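Local coordinates for lectin-like protein (Entamoeba histolytica HM-1:IMSS-A, PDB 5ZBT) that is of unknown function but, as the legume lectin-like domain of a longer ERGIC-53-like membrane protein, may bind D-mannose, at residues 96-101 and 222-227; 83-88 and 168-173; 110-115 and 123-128; 134-139 and 182-187. All blocks are in the same frame, centred on the assembly; numbering follows the deposited sequence.

Overall arrangement
The four contacts sample a legume lectin-like beta-sandwich of two antiparallel sheets. Interactions 1 and 4 are buried core contacts that join the sheets face to face through apolar or aromatic side chains, the segment axes approaching to about 9 Å; interaction 4 lies between the next-to-outermost strands of each sheet. Interaction 2 lies within a single sheet: backbone hydrogen bonds pair its strands, with an apolar inner face and a largely polar outer one. Interaction 3 is partly buried and stacks a loop onto the opposite sheet's outer face. Strand 80-90 of interaction 2 neighbours strand 220-231 of interaction 1, while strand 122-127 of interaction 3 lies between strands 97-103 and 135-142.

Interaction 1. Residues 96-101 and 222-227; sequences GGMGVW and YRVQSL
Tyr222 reaches across the inside of the beta-sandwich to lie against Met98 and the glycine backbone at 96-97. The two strand segments, 97-101 and 222-227, belong to different sheets; their axes come within 8.8 Å and cross at -45°, a spacing that side chains must bridge. CB of Tyr222 sets the course: CG stands beside the backbone N and opposite the carbonyl carbon (chi1 -76°), which sends the ring toward the other sheet. Tyr222 CG lies 4.1 Å from Met98 CG. The next atom out, Tyr222 CD1, makes the closer apolar contact, 3.6 Å from the same Met98 CG, and the two side chains run antiparallel alongside one another. Met98 SD continues this Met-aromatic contact, 5.2 Å from the centroid of the Tyr222 ring and 61° off its normal, an oblique approach. Farther along, Tyr222 CE1 still faces Met98 CG while CE2 faces the Gly97 amide; Tyr222 CZ is 3.7 Å from Gly97 CA, and the Gly97 carbonyl lies over one face of the ring, offset toward its rim. At the tip, Tyr222 OH is 3.2 Å from Gly97 N, but the angle is poor for a hydrogen bond; the hydroxyl is bonded instead to the carbonyl oxygen of Gly95. Back toward the strand that bears Tyr222, the bend at chi3 brings Met98 CE 4.2 Å from Val224 CG2. Between the segments themselves the contact is therefore one of dispersion and sulfur-aromatic packing, while the single polar atom that the Tyr222 side chain carries into the buried interior is satisfied by the backbone just before Gly96.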
loop_
_atom_site.group_PDB
_atom_site.type_symbol
_atom_site.label_atom_id
_atom_site.label_comp_id
_atom_site.label_asym_id
_atom_site.label_seq_id
_atom_site.Cartn_x
_atom_site.Cartn_y
_atom_site.Cartn_z
ATOM N N GLY A 96 0.484 -8.335 -11.711
ATOM C CA GLY A 96 1.225 -7.801 -10.584
ATOM C C GLY A 96 0.348 -7.462 -9.389
ATOM O O GLY A 96 -0.710 -8.060 -9.154
ATOM N N GLY A 97 0.816 -6.493 -8.611
ATOM C CA GLY A 97 0.076 -6.031 -7.453
ATOM C C GLY A 97 0.759 -4.841 -6.814
ATOM O O GLY A 97 1.781 -4.352 -7.291
ATOM N N MET A 98 0.194 -4.416 -5.695
ATOM C CA MET A 98 0.576 -3.214 -4.970
ATOM C C MET A 98 0.813 -3.566 -3.512
ATOM O O MET A 98 0.123 -4.419 -2.957
ATOM C CB MET A 98 -0.539 -2.173 -5.001
ATOM C CG MET A 98 -0.370 -1.012 -5.918
ATOM S SD MET A 98 -1.801 0.056 -5.603
ATOM C CE MET A 98 -1.272 0.769 -4.046
ATOM N N GLY A 99 1.739 -2.872 -2.878
ATOM C CA GLY A 99 1.963 -3.036 -1.453
ATOM C C GLY A 99 1.970 -1.710 -0.727
ATOM O O GLY A 99 2.495 -0.714 -1.230
ATOM N N VAL A 100 1.376 -1.704 0.462
ATOM C CA VAL A 100 1.546 -0.619 1.415
ATOM C C VAL A 100 2.293 -1.179 2.618
ATOM O O VAL A 100 1.978 -2.270 3.105
ATOM C CB VAL A 100 0.205 0.009 1.818
ATOM C CG1 VAL A 100 0.451 1.212 2.784
ATOM C CG2 VAL A 100 -0.546 0.447 0.584
ATOM N N TRP A 101 3.294 -0.454 3.080
ATOM C CA TRP A 101 4.289 -1.037 3.958
ATOM C C TRP A 101 4.437 -0.191 5.209
ATOM O O TRP A 101 4.484 1.036 5.130
ATOM C CB TRP A 101 5.642 -1.147 3.243
ATOM C CG TRP A 101 5.657 -1.995 1.980
ATOM C CD1 TRP A 101 5.218 -1.634 0.723
ATOM C CD2 TRP A 101 6.188 -3.324 1.853
ATOM N NE1 TRP A 101 5.440 -2.665 -0.165
ATOM C CE2 TRP A 101 6.032 -3.711 0.504
ATOM C CE3 TRP A 101 6.783 -4.228 2.757
ATOM C CZ2 TRP A 101 6.444 -4.964 0.037
ATOM C CZ3 TRP A 101 7.196 -5.472 2.286
ATOM C CH2 TRP A 101 7.022 -5.823 0.937
ATOM N N TYR A 222 -0.041 0.962 -12.377
ATOM C CA TYR A 222 -0.446 1.215 -10.997
ATOM C C TYR A 222 -0.236 2.681 -10.669
ATOM O O TYR A 222 0.832 3.243 -10.941
ATOM C CB TYR A 222 0.321 0.331 -10.015
ATOM C CG TYR A 222 -0.191 -1.096 -10.015
ATOM C CD1 TYR A 222 -1.364 -1.439 -9.344
ATOM C CD2 TYR A 222 0.482 -2.095 -10.711
ATOM C CE1 TYR A 222 -1.848 -2.744 -9.366
ATOM C CE2 TYR A 222 0.012 -3.410 -10.732
ATOM C CZ TYR A 222 -1.147 -3.718 -10.065
ATOM O OH TYR A 222 -1.593 -4.999 -10.098
ATOM N N ARG A 223 -1.283 3.320 -10.149
ATOM C CA ARG A 223 -1.207 4.743 -9.853
ATOM C C ARG A 223 -2.087 5.012 -8.645
ATOM O O ARG A 223 -3.005 4.246 -8.334
ATOM C CB ARG A 223 -1.605 5.590 -11.083
ATOM C CG ARG A 223 -1.159 4.905 -12.387
ATOM C CD ARG A 223 -1.723 5.399 -13.636
ATOM N NE ARG A 223 -3.165 5.520 -13.592
ATOM C CZ ARG A 223 -3.810 6.328 -14.415
ATOM N NH1 ARG A 223 -3.103 7.016 -15.301
ATOM N NH2 ARG A 223 -5.128 6.450 -14.358
ATOM N N VAL A 224 -1.779 6.104 -7.948
ATOM C CA VAL A 224 -2.406 6.422 -6.671
ATOM C C VAL A 224 -2.959 7.842 -6.745
ATOM O O VAL A 224 -2.230 8.782 -7.084
ATOM C CB VAL A 224 -1.399 6.261 -5.514
ATOM C CG1 VAL A 224 -1.882 6.957 -4.270
ATOM C CG2 VAL A 224 -1.175 4.788 -5.250
ATOM N N GLN A 225 -4.253 7.991 -6.452
ATOM C CA GLN A 225 -4.883 9.303 -6.507
ATOM C C GLN A 225 -4.553 10.156 -5.293
ATOM O O GLN A 225 -4.347 11.366 -5.425
ATOM C CB GLN A 225 -6.393 9.157 -6.615
ATOM C CG GLN A 225 -6.856 8.740 -7.968
ATOM C CD GLN A 225 -7.872 9.699 -8.522
ATOM O OE1 GLN A 225 -9.049 9.654 -8.145
ATOM N NE2 GLN A 225 -7.426 10.585 -9.425
ATOM N N SER A 226 -4.546 9.561 -4.103
ATOM C CA SER A 226 -4.355 10.324 -2.875
ATOM C C SER A 226 -4.076 9.372 -1.728
ATOM O O SER A 226 -4.405 8.182 -1.778
ATOM C CB SER A 226 -5.576 11.180 -2.536
ATOM O OG SER A 226 -6.705 10.353 -2.371
ATOM N N LEU A 227 -3.475 9.930 -0.685
ATOM C CA LEU A 227 -3.239 9.220 0.559
ATOM C C LEU A 227 -3.579 10.178 1.692
ATOM O O LEU A 227 -3.012 11.279 1.771
ATOM C CB LEU A 227 -1.791 8.735 0.643
ATOM C CG LEU A 227 -1.375 8.087 1.965
ATOM C CD1 LEU A 227 -2.131 6.765 2.227
ATOM C CD2 LEU A 227 0.117 7.852 1.932
#

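Interaction 2. Residues 83-88 and 168-173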
loop_
_atom_site.group_PDB
_atom_site.type_symbol
_atom_site.label_atom_id
_atom_site.label_comp_id
_atom_site.label_asym_id
_atom_site.label_seq_id
_atom_site.Cartn_x
_atom_site.Cartn_y
_atom_site.Cartn_z
ATOM N N GLN A 83 -5.975 6.079 4.273
ATOM C CA GLN A 83 -6.850 5.883 3.117
ATOM C C GLN A 83 -6.042 6.099 1.849
ATOM O O GLN A 83 -5.584 7.214 1.580
ATOM C CB GLN A 83 -8.039 6.842 3.149
ATOM C CG GLN A 83 -9.039 6.571 4.259
ATOM C CD GLN A 83 -10.030 7.695 4.403
ATOM O OE1 GLN A 83 -10.211 8.474 3.480
ATOM N NE2 GLN A 83 -10.656 7.804 5.566
ATOM N N LEU A 84 -5.865 5.046 1.072
ATOM C CA LEU A 84 -5.089 5.104 -0.156
ATOM C C LEU A 84 -6.047 4.917 -1.324
ATOM O O LEU A 84 -6.578 3.820 -1.527
ATOM C CB LEU A 84 -4.002 4.034 -0.162
ATOM C CG LEU A 84 -3.053 4.123 -1.357
ATOM C CD1 LEU A 84 -2.129 5.332 -1.186
ATOM C CD2 LEU A 84 -2.254 2.876 -1.471
ATOM N N LYS A 85 -6.280 5.980 -2.082
ATOM C CA LYS A 85 -7.209 5.917 -3.194
ATOM C C LYS A 85 -6.474 5.491 -4.466
ATOM O O LYS A 85 -5.469 6.099 -4.851
ATOM C CB LYS A 85 -7.900 7.264 -3.373
ATOM C CG LYS A 85 -9.056 7.237 -4.356
ATOM C CD LYS A 85 -9.857 8.523 -4.305
ATOM C CE LYS A 85 -10.835 8.557 -5.450
ATOM N NZ LYS A 85 -11.890 9.583 -5.247
ATOM N N LEU A 86 -6.995 4.460 -5.114
ATOM C CA LEU A 86 -6.356 3.761 -6.223
ATOM C C LEU A 86 -6.833 4.280 -7.572
ATOM O O LEU A 86 -8.003 4.628 -7.745
ATOM C CB LEU A 86 -6.663 2.265 -6.147
ATOM C CG LEU A 86 -5.818 1.314 -5.304
ATOM C CD1 LEU A 86 -5.357 1.959 -4.041
ATOM C CD2 LEU A 86 -6.662 0.101 -4.984
ATOM N N ASN A 87 -5.914 4.291 -8.543
ATOM C CA ASN A 87 -6.224 4.575 -9.953
ATOM C C ASN A 87 -5.386 3.597 -10.786
ATOM O O ASN A 87 -4.250 3.904 -11.163
ATOM C CB ASN A 87 -5.915 6.032 -10.290
ATOM C CG ASN A 87 -6.377 6.438 -11.688
ATOM O OD1 ASN A 87 -6.921 5.633 -12.440
ATOM N ND2 ASN A 87 -6.150 7.700 -12.036
ATOM N N ILE A 88 -5.932 2.408 -11.041
ATOM C CA ILE A 88 -5.195 1.318 -11.686
ATOM C C ILE A 88 -5.760 1.099 -13.091
ATOM O O ILE A 88 -6.974 0.946 -13.261
ATOM C CB ILE A 88 -5.260 0.023 -10.852
ATOM C CG1 ILE A 88 -4.641 0.227 -9.468
ATOM C CG2 ILE A 88 -4.520 -1.122 -11.542
ATOM C CD1 ILE A 88 -4.967 -0.908 -8.505
ATOM N N GLY A 168 -12.206 4.994 -8.374
ATOM C CA GLY A 168 -11.047 4.761 -7.543
ATOM C C GLY A 168 -11.372 4.122 -6.208
ATOM O O GLY A 168 -11.900 4.780 -5.300
ATOM N N ALA A 169 -11.068 2.829 -6.089
ATOM C CA ALA A 169 -11.208 2.146 -4.815
ATOM C C ALA A 169 -10.271 2.771 -3.784
ATOM O O ALA A 169 -9.249 3.382 -4.123
ATOM C CB ALA A 169 -10.915 0.653 -4.980
ATOM N N VAL A 170 -10.635 2.619 -2.514
ATOM C CA VAL A 170 -9.897 3.188 -1.396
ATOM C C VAL A 170 -9.532 2.045 -0.464
ATOM O O VAL A 170 -10.419 1.385 0.098
ATOM C CB VAL A 170 -10.716 4.254 -0.668
ATOM C CG1 VAL A 170 -9.919 4.860 0.478
ATOM C CG2 VAL A 170 -11.160 5.321 -1.669
ATOM N N LEU A 171 -8.232 1.782 -0.326
ATOM C CA LEU A 171 -7.742 0.827 0.655
ATOM C C LEU A 171 -7.698 1.497 2.023
ATOM O O LEU A 171 -7.109 2.574 2.174
ATOM C CB LEU A 171 -6.355 0.319 0.246
ATOM C CG LEU A 171 -5.567 -0.471 1.294
ATOM C CD1 LEU A 171 -6.210 -1.841 1.538
ATOM C CD2 LEU A 171 -4.087 -0.621 0.885
ATOM N N ARG A 172 -8.334 0.877 3.018
ATOM C CA ARG A 172 -8.456 1.483 4.344
ATOM C C ARG A 172 -7.668 0.661 5.361
ATOM O O ARG A 172 -7.945 -0.527 5.559
ATOM C CB ARG A 172 -9.925 1.613 4.762
ATOM C CG ARG A 172 -10.144 2.408 6.059
ATOM C CD ARG A 172 -11.611 2.435 6.541
ATOM N NE ARG A 172 -12.569 2.483 5.438
ATOM C CZ ARG A 172 -12.821 3.560 4.705
ATOM N NH1 ARG A 172 -12.211 4.713 4.965
ATOM N NH2 ARG A 172 -13.676 3.479 3.699
ATOM N N ILE A 173 -6.698 1.299 6.010
ATOM C CA ILE A 173 -5.827 0.669 6.998
ATOM C C ILE A 173 -6.057 1.367 8.336
ATOM O O ILE A 173 -5.713 2.544 8.492
ATOM C CB ILE A 173 -4.352 0.750 6.575
ATOM C CG1 ILE A 173 -4.117 -0.042 5.285
ATOM C CG2 ILE A 173 -3.424 0.273 7.694
ATOM C CD1 ILE A 173 -2.955 0.475 4.479
#
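Leu84 and Leu171 form the antiparallel hydrogen-bonded pair at the heart of this strand pairing. Leu84 N donates to Leu171 O at 3.0 Å in a nearly straight bond, and Leu171 N returns a more bent one (154° at the hydrogen) to Leu84 O at 2.9 Å. A third backbone bond, Leu86 N to Ala169 O at 2.7 Å and again nearly straight, carries the ladder past the regular strand of 170-173. The flanking pairs, Gln83 with Arg172 and Lys85 with Val170, are non-hydrogen-bonded, and their side chains share the outer face of the sheet. There Val170 sits between two partners: its CG1 is 3.8 Å from Gln83 CB, and its CG2 is 3.9 Å from Lys85 CG. Gln83 and Arg172 extend together from the sheet, Gln83 NE2 approaching the guanidinium edge in its plane, 3.5 Å from Arg172 NH1, with the amide plane turned 80° from the guanidinium. The two N-H donors share an acceptor, Glu81 OE2, through a salt bridge to Arg172 NH1 and a hydrogen bond to Gln83 NE2, which would offset their mutual proximity. Arg172 bends at its third torsion (chi3 -36°), and its NH2 is bonded to Asn192 OD1, which further fixes the guanidinium. At the end of the pairing Leu86 CD2 meets Ala169 CB at 4.3 Å, and Ile162 from a loop touches both residues. Leu84 and Leu171 both pack on Val100 of strand 97-103 in the facing sheet. Within their own sheet the paired strands are flanked by 220-231 on the side of 83-86 and by 181-188 on the side of 170-173.

Interaction 3. Residues 110-115 and 123-128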
loop_
_atom_site.group_PDB
_atom_site.type_symbol
_atom_site.label_atom_id
_atom_site.label_comp_id
_atom_site.label_asym_id
_atom_site.label_seq_id
_atom_site.Cartn_x
_atom_site.Cartn_y
_atom_site.Cartn_z
ATOM N N GLY A 110 13.177 -5.274 -4.488
ATOM C CA GLY A 110 13.147 -6.724 -4.431
ATOM C C GLY A 110 12.013 -7.277 -5.258
ATOM O O GLY A 110 11.405 -6.575 -6.071
ATOM N N ASP A 111 11.710 -8.543 -5.022
ATOM C CA ASP A 111 10.725 -9.257 -5.825
ATOM C C ASP A 111 9.354 -9.350 -5.166
ATOM O O ASP A 111 8.422 -9.885 -5.779
ATOM C CB ASP A 111 11.264 -10.652 -6.148
ATOM C CG ASP A 111 12.632 -10.591 -6.800
ATOM O OD1 ASP A 111 12.872 -9.653 -7.604
ATOM O OD2 ASP A 111 13.480 -11.452 -6.489
ATOM N N LEU A 112 9.201 -8.824 -3.948
ATOM C CA LEU A 112 7.942 -8.891 -3.210
ATOM C C LEU A 112 7.143 -7.634 -3.533
ATOM O O LEU A 112 7.218 -6.636 -2.819
ATOM C CB LEU A 112 8.222 -9.014 -1.717
ATOM C CG LEU A 112 7.070 -9.242 -0.739
ATOM C CD1 LEU A 112 6.104 -10.322 -1.272
ATOM C CD2 LEU A 112 7.630 -9.640 0.644
ATOM N N PHE A 113 6.366 -7.677 -4.620
ATOM C CA PHE A 113 5.642 -6.502 -5.119
ATOM C C PHE A 113 6.549 -5.275 -5.187
ATOM O O PHE A 113 6.182 -4.184 -4.740
ATOM C CB PHE A 113 4.411 -6.190 -4.260
ATOM C CG PHE A 113 3.458 -7.331 -4.132
ATOM C CD1 PHE A 113 2.544 -7.603 -5.130
ATOM C CD2 PHE A 113 3.489 -8.151 -3.015
ATOM C CE1 PHE A 113 1.678 -8.675 -5.018
ATOM C CE2 PHE A 113 2.619 -9.229 -2.907
ATOM C CZ PHE A 113 1.714 -9.479 -3.907
ATOM N N GLY A 114 7.756 -5.457 -5.733
ATOM C CA GLY A 114 8.714 -4.376 -5.869
ATOM C C GLY A 114 9.720 -4.233 -4.738
ATOM O O GLY A 114 10.789 -3.655 -4.955
ATOM N N ALA A 115 9.433 -4.747 -3.544
ATOM C CA ALA A 115 10.311 -4.553 -2.393
ATOM C C ALA A 115 10.987 -5.853 -1.970
ATOM O O ALA A 115 10.649 -6.947 -2.430
ATOM C CB ALA A 115 9.537 -3.961 -1.212
ATOM N N GLY A 123 3.520 -5.777 5.618
ATOM C CA GLY A 123 3.190 -5.513 4.232
ATOM C C GLY A 123 1.721 -5.826 4.001
ATOM O O GLY A 123 1.235 -6.896 4.389
ATOM N N ILE A 124 1.021 -4.870 3.396
ATOM C CA ILE A 124 -0.376 -5.026 2.987
ATOM C C ILE A 124 -0.386 -5.042 1.466
ATOM O O ILE A 124 0.031 -4.063 0.827
ATOM C CB ILE A 124 -1.265 -3.898 3.545
ATOM C CG1 ILE A 124 -1.063 -3.777 5.052
ATOM C CG2 ILE A 124 -2.724 -4.132 3.247
ATOM C CD1 ILE A 124 -1.136 -2.372 5.548
ATOM N N PHE A 125 -0.848 -6.149 0.882
ATOM C CA PHE A 125 -0.708 -6.393 -0.547
ATOM C C PHE A 125 -2.073 -6.568 -1.194
ATOM O O PHE A 125 -2.958 -7.229 -0.639
ATOM C CB PHE A 125 0.154 -7.640 -0.821
ATOM C CG PHE A 125 1.461 -7.662 -0.062
ATOM C CD1 PHE A 125 2.318 -6.568 -0.086
ATOM C CD2 PHE A 125 1.826 -8.769 0.679
ATOM C CE1 PHE A 125 3.526 -6.584 0.609
ATOM C CE2 PHE A 125 3.027 -8.790 1.392
ATOM C CZ PHE A 125 3.878 -7.694 1.347
ATOM N N ILE A 126 -2.235 -5.963 -2.368
ATOM C CA ILE A 126 -3.353 -6.230 -3.260
ATOM C C ILE A 126 -2.777 -6.943 -4.470
ATOM O O ILE A 126 -1.946 -6.376 -5.190
ATOM C CB ILE A 126 -4.080 -4.945 -3.686
ATOM C CG1 ILE A 126 -4.468 -4.093 -2.471
ATOM C CG2 ILE A 126 -5.309 -5.292 -4.537
ATOM C CD1 ILE A 126 -5.176 -2.768 -2.851
ATOM N N ASN A 127 -3.190 -8.186 -4.692
ATOM C CA ASN A 127 -2.590 -9.009 -5.737
ATOM C C ASN A 127 -3.621 -9.352 -6.804
ATOM O O ASN A 127 -4.692 -9.879 -6.486
ATOM C CB ASN A 127 -2.005 -10.284 -5.149
ATOM C CG ASN A 127 -1.480 -11.198 -6.221
ATOM O OD1 ASN A 127 -0.462 -10.909 -6.824
ATOM N ND2 ASN A 127 -2.191 -12.284 -6.494
ATOM N N PHE A 128 -3.295 -9.038 -8.069
ATOM C CA PHE A 128 -4.085 -9.432 -9.239
ATOM C C PHE A 128 -3.471 -10.593 -10.020
ATOM O O PHE A 128 -4.197 -11.273 -10.761
ATOM C CB PHE A 128 -4.255 -8.251 -10.217
ATOM C CG PHE A 128 -5.030 -7.089 -9.662
ATOM C CD1 PHE A 128 -4.393 -6.120 -8.889
ATOM C CD2 PHE A 128 -6.385 -6.952 -9.928
ATOM C CE1 PHE A 128 -5.102 -5.040 -8.377
ATOM C CE2 PHE A 128 -7.109 -5.872 -9.431
ATOM C CZ PHE A 128 -6.474 -4.912 -8.649
#
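Phe113 and Phe125 form an offset stack between a type I' beta turn, Leu112 to Ala115, and strand 123-127 of the lectin-like sandwich. These two residues account for most of the buried surface. Their ring centroids are 4.7 Å apart and the planes are inclined by 26°, so the overlap is partial and somewhat wedged: Phe113 CE2 stands over a face of the Phe125 ring, 3.4 Å from its CG, and Phe113 CD2 is 3.5 Å from Phe125 CD1. The opposite face of Phe125 is covered by its own strand, with Gly123 C above the rim, which sandwiches the ring between backbone and loop. Phe113 occupies an inner corner of the turn, and its CG, set opposite the carbonyl carbon (chi1 -56°), directs the ring at the strand. The turn is closed by Ala115 N bonding to Leu112 O at 3.0 Å, and the reverse bond, Leu112 N to Ala115 O, measures 2.8 Å; Asp111 and Leu112 both face Ala115, a classic beta bulge at the base of the turn. Leu112 adds a lighter contact, its CG coming obliquely to within 4.1 Å of Phe125 CZ. Around the stacked pair, Trp101 packs edge-to-face on Phe125, and the Phe113 carbonyl accepts a hydrogen bond from Ser211 OG in strand 207-213. Asn127 finishes the contact at the far rim. Its ND2 is bonded to Glu129 O, and its amide plane is 70° from the Phe113 ring, whose edge it meets with Asn127 OD1 lying near the ring plane, 3.6 Å from Phe113 CE1.

Interaction 4. Residues 134-139 and 182-187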
loop_
_atom_site.group_PDB
_atom_site.type_symbol
_atom_site.label_atom_id
_atom_site.label_comp_id
_atom_site.label_asym_id
_atom_site.label_seq_id
_atom_site.Cartn_x
_atom_site.Cartn_y
_atom_site.Cartn_z
ATOM N N PRO A 134 -9.094 -10.115 -7.296
ATOM C CA PRO A 134 -7.924 -9.683 -6.525
ATOM C C PRO A 134 -8.018 -10.117 -5.067
ATOM O O PRO A 134 -9.100 -10.199 -4.471
ATOM C CB PRO A 134 -7.943 -8.156 -6.664
ATOM C CG PRO A 134 -9.292 -7.818 -7.184
ATOM C CD PRO A 134 -9.740 -8.995 -7.990
ATOM N N MET A 135 -6.856 -10.441 -4.518
ATOM C CA MET A 135 -6.703 -10.841 -3.132
ATOM C C MET A 135 -6.017 -9.719 -2.372
ATOM O O MET A 135 -5.146 -9.034 -2.909
ATOM C CB MET A 135 -5.871 -12.124 -3.013
ATOM C CG MET A 135 -6.607 -13.361 -3.493
ATOM S SD MET A 135 -6.427 -14.832 -2.470
ATOM C CE MET A 135 -7.239 -14.375 -0.949
ATOM N N ILE A 136 -6.426 -9.524 -1.130
ATOM C CA ILE A 136 -5.740 -8.639 -0.210
ATOM C C ILE A 136 -5.115 -9.527 0.851
ATOM O O ILE A 136 -5.765 -10.458 1.338
ATOM C CB ILE A 136 -6.701 -7.594 0.380
ATOM C CG1 ILE A 136 -7.140 -6.628 -0.731
ATOM C CG2 ILE A 136 -6.041 -6.822 1.500
ATOM C CD1 ILE A 136 -8.215 -5.633 -0.313
ATOM N N SER A 137 -3.838 -9.287 1.151
ATOM C CA SER A 137 -3.079 -10.071 2.113
ATOM C C SER A 137 -2.363 -9.138 3.074
ATOM O O SER A 137 -2.050 -7.993 2.739
ATOM C CB SER A 137 -2.039 -10.953 1.442
ATOM O OG SER A 137 -2.518 -11.429 0.200
ATOM N N VAL A 138 -2.117 -9.634 4.279
ATOM C CA VAL A 138 -1.265 -8.963 5.246
ATOM C C VAL A 138 -0.192 -9.954 5.655
ATOM O O VAL A 138 -0.493 -11.113 5.959
ATOM C CB VAL A 138 -2.041 -8.457 6.469
ATOM C CG1 VAL A 138 -1.081 -7.863 7.464
ATOM C CG2 VAL A 138 -3.081 -7.406 6.047
ATOM N N LEU A 139 1.057 -9.497 5.638
ATOM C CA LEU A 139 2.218 -10.334 5.894
ATOM C C LEU A 139 3.086 -9.604 6.904
ATOM O O LEU A 139 3.751 -8.628 6.549
ATOM C CB LEU A 139 2.989 -10.587 4.604
ATOM C CG LEU A 139 3.844 -11.845 4.562
ATOM C CD1 LEU A 139 3.027 -12.977 5.068
ATOM C CD2 LEU A 139 4.250 -12.130 3.146
ATOM N N LEU A 182 -5.453 -4.295 14.219
ATOM C CA LEU A 182 -5.329 -3.779 12.865
ATOM C C LEU A 182 -6.532 -4.239 12.050
ATOM O O LEU A 182 -6.917 -5.409 12.107
ATOM C CB LEU A 182 -4.026 -4.249 12.224
ATOM C CG LEU A 182 -3.810 -3.830 10.778
ATOM C CD1 LEU A 182 -3.336 -2.401 10.746
ATOM C CD2 LEU A 182 -2.810 -4.746 10.108
ATOM N N ILE A 183 -7.128 -3.318 11.303
ATOM C CA ILE A 183 -8.302 -3.603 10.489
ATOM C C ILE A 183 -8.032 -3.095 9.083
ATOM O O ILE A 183 -7.624 -1.943 8.907
ATOM C CB ILE A 183 -9.577 -2.958 11.072
ATOM C CG1 ILE A 183 -9.789 -3.433 12.515
ATOM C CG2 ILE A 183 -10.788 -3.291 10.225
ATOM C CD1 ILE A 183 -11.066 -2.938 13.144
ATOM N N ILE A 184 -8.195 -3.979 8.097
ATOM C CA ILE A 184 -8.101 -3.649 6.679
ATOM C C ILE A 184 -9.501 -3.725 6.091
ATOM O O ILE A 184 -10.193 -4.739 6.249
ATOM C CB ILE A 184 -7.164 -4.605 5.918
ATOM C CG1 ILE A 184 -5.847 -4.832 6.673
ATOM C CG2 ILE A 184 -6.903 -4.084 4.517
ATOM C CD1 ILE A 184 -4.995 -3.614 6.818
ATOM N N GLU A 185 -9.912 -2.654 5.417
ATOM C CA GLU A 185 -11.145 -2.602 4.659
ATOM C C GLU A 185 -10.819 -2.035 3.292
ATOM O O GLU A 185 -9.754 -1.452 3.089
ATOM C CB GLU A 185 -12.205 -1.734 5.358
ATOM C CG GLU A 185 -12.642 -2.308 6.695
ATOM C CD GLU A 185 -13.245 -1.286 7.634
ATOM O OE1 GLU A 185 -13.350 -0.093 7.252
ATOM O OE2 GLU A 185 -13.629 -1.688 8.755
ATOM N N ILE A 186 -11.731 -2.208 2.347
ATOM C CA ILE A 186 -11.568 -1.569 1.049
ATOM C C ILE A 186 -12.922 -1.061 0.570
ATOM O O ILE A 186 -13.922 -1.779 0.631
ATOM C CB ILE A 186 -10.900 -2.491 0.007
ATOM C CG1 ILE A 186 -10.559 -1.673 -1.247
ATOM C CG2 ILE A 186 -11.775 -3.664 -0.355
ATOM C CD1 ILE A 186 -9.322 -2.140 -1.978
ATOM N N MET A 187 -12.955 0.203 0.155
ATOM C CA MET A 187 -14.166 0.848 -0.337
ATOM C C MET A 187 -14.206 0.701 -1.853
ATOM O O MET A 187 -13.381 1.284 -2.564
ATOM C CB MET A 187 -14.213 2.322 0.077
ATOM C CG MET A 187 -15.602 2.968 -0.118
ATOM S SD MET A 187 -16.075 3.232 -1.864
ATOM C CE MET A 187 -14.713 4.248 -2.424
#
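Val138 and Ile184 meet tip to tip in the tightest part of this contact, Val138 CG2 lying 3.8 Å from Ile184 CG1. Close packing continues at Ile136, whose CD1 reaches Ile186 CD1 at 4.0 Å and nearly as closely approaches Ile186 CG2. The Ile186 torsions put both methyls there: CG1 lies opposite the backbone N (chi1 -171°), and CG2 takes the crowded position between N and the carbonyl carbon. Fit is looser elsewhere, with 4.2 Å between Ile136 CG2 and Ile184 CG2 and 4.4 Å between Val138 CG1 and Leu182 CD2. The alternate residues turn outward: Ser137 and Glu185 point away from the interface yet are buried, Glu185 OE1 being bonded to Asn192 ND2, whereas Met135, Leu139, Ile183 and Met187 are partly exposed. The 9.4 Å closest approach of the axes, about twice that of paired strands, places the nearly antiparallel strands (160°) in facing sheets bridged by branched aliphatic side chains. Each strand lies next to the outermost one of its sheet, 135-142 beside 153-158 and 181-188 beside 191-198. Those two edge strands are joined by the Cys157-Cys195 disulfide, both of whose cysteines touch Ile136.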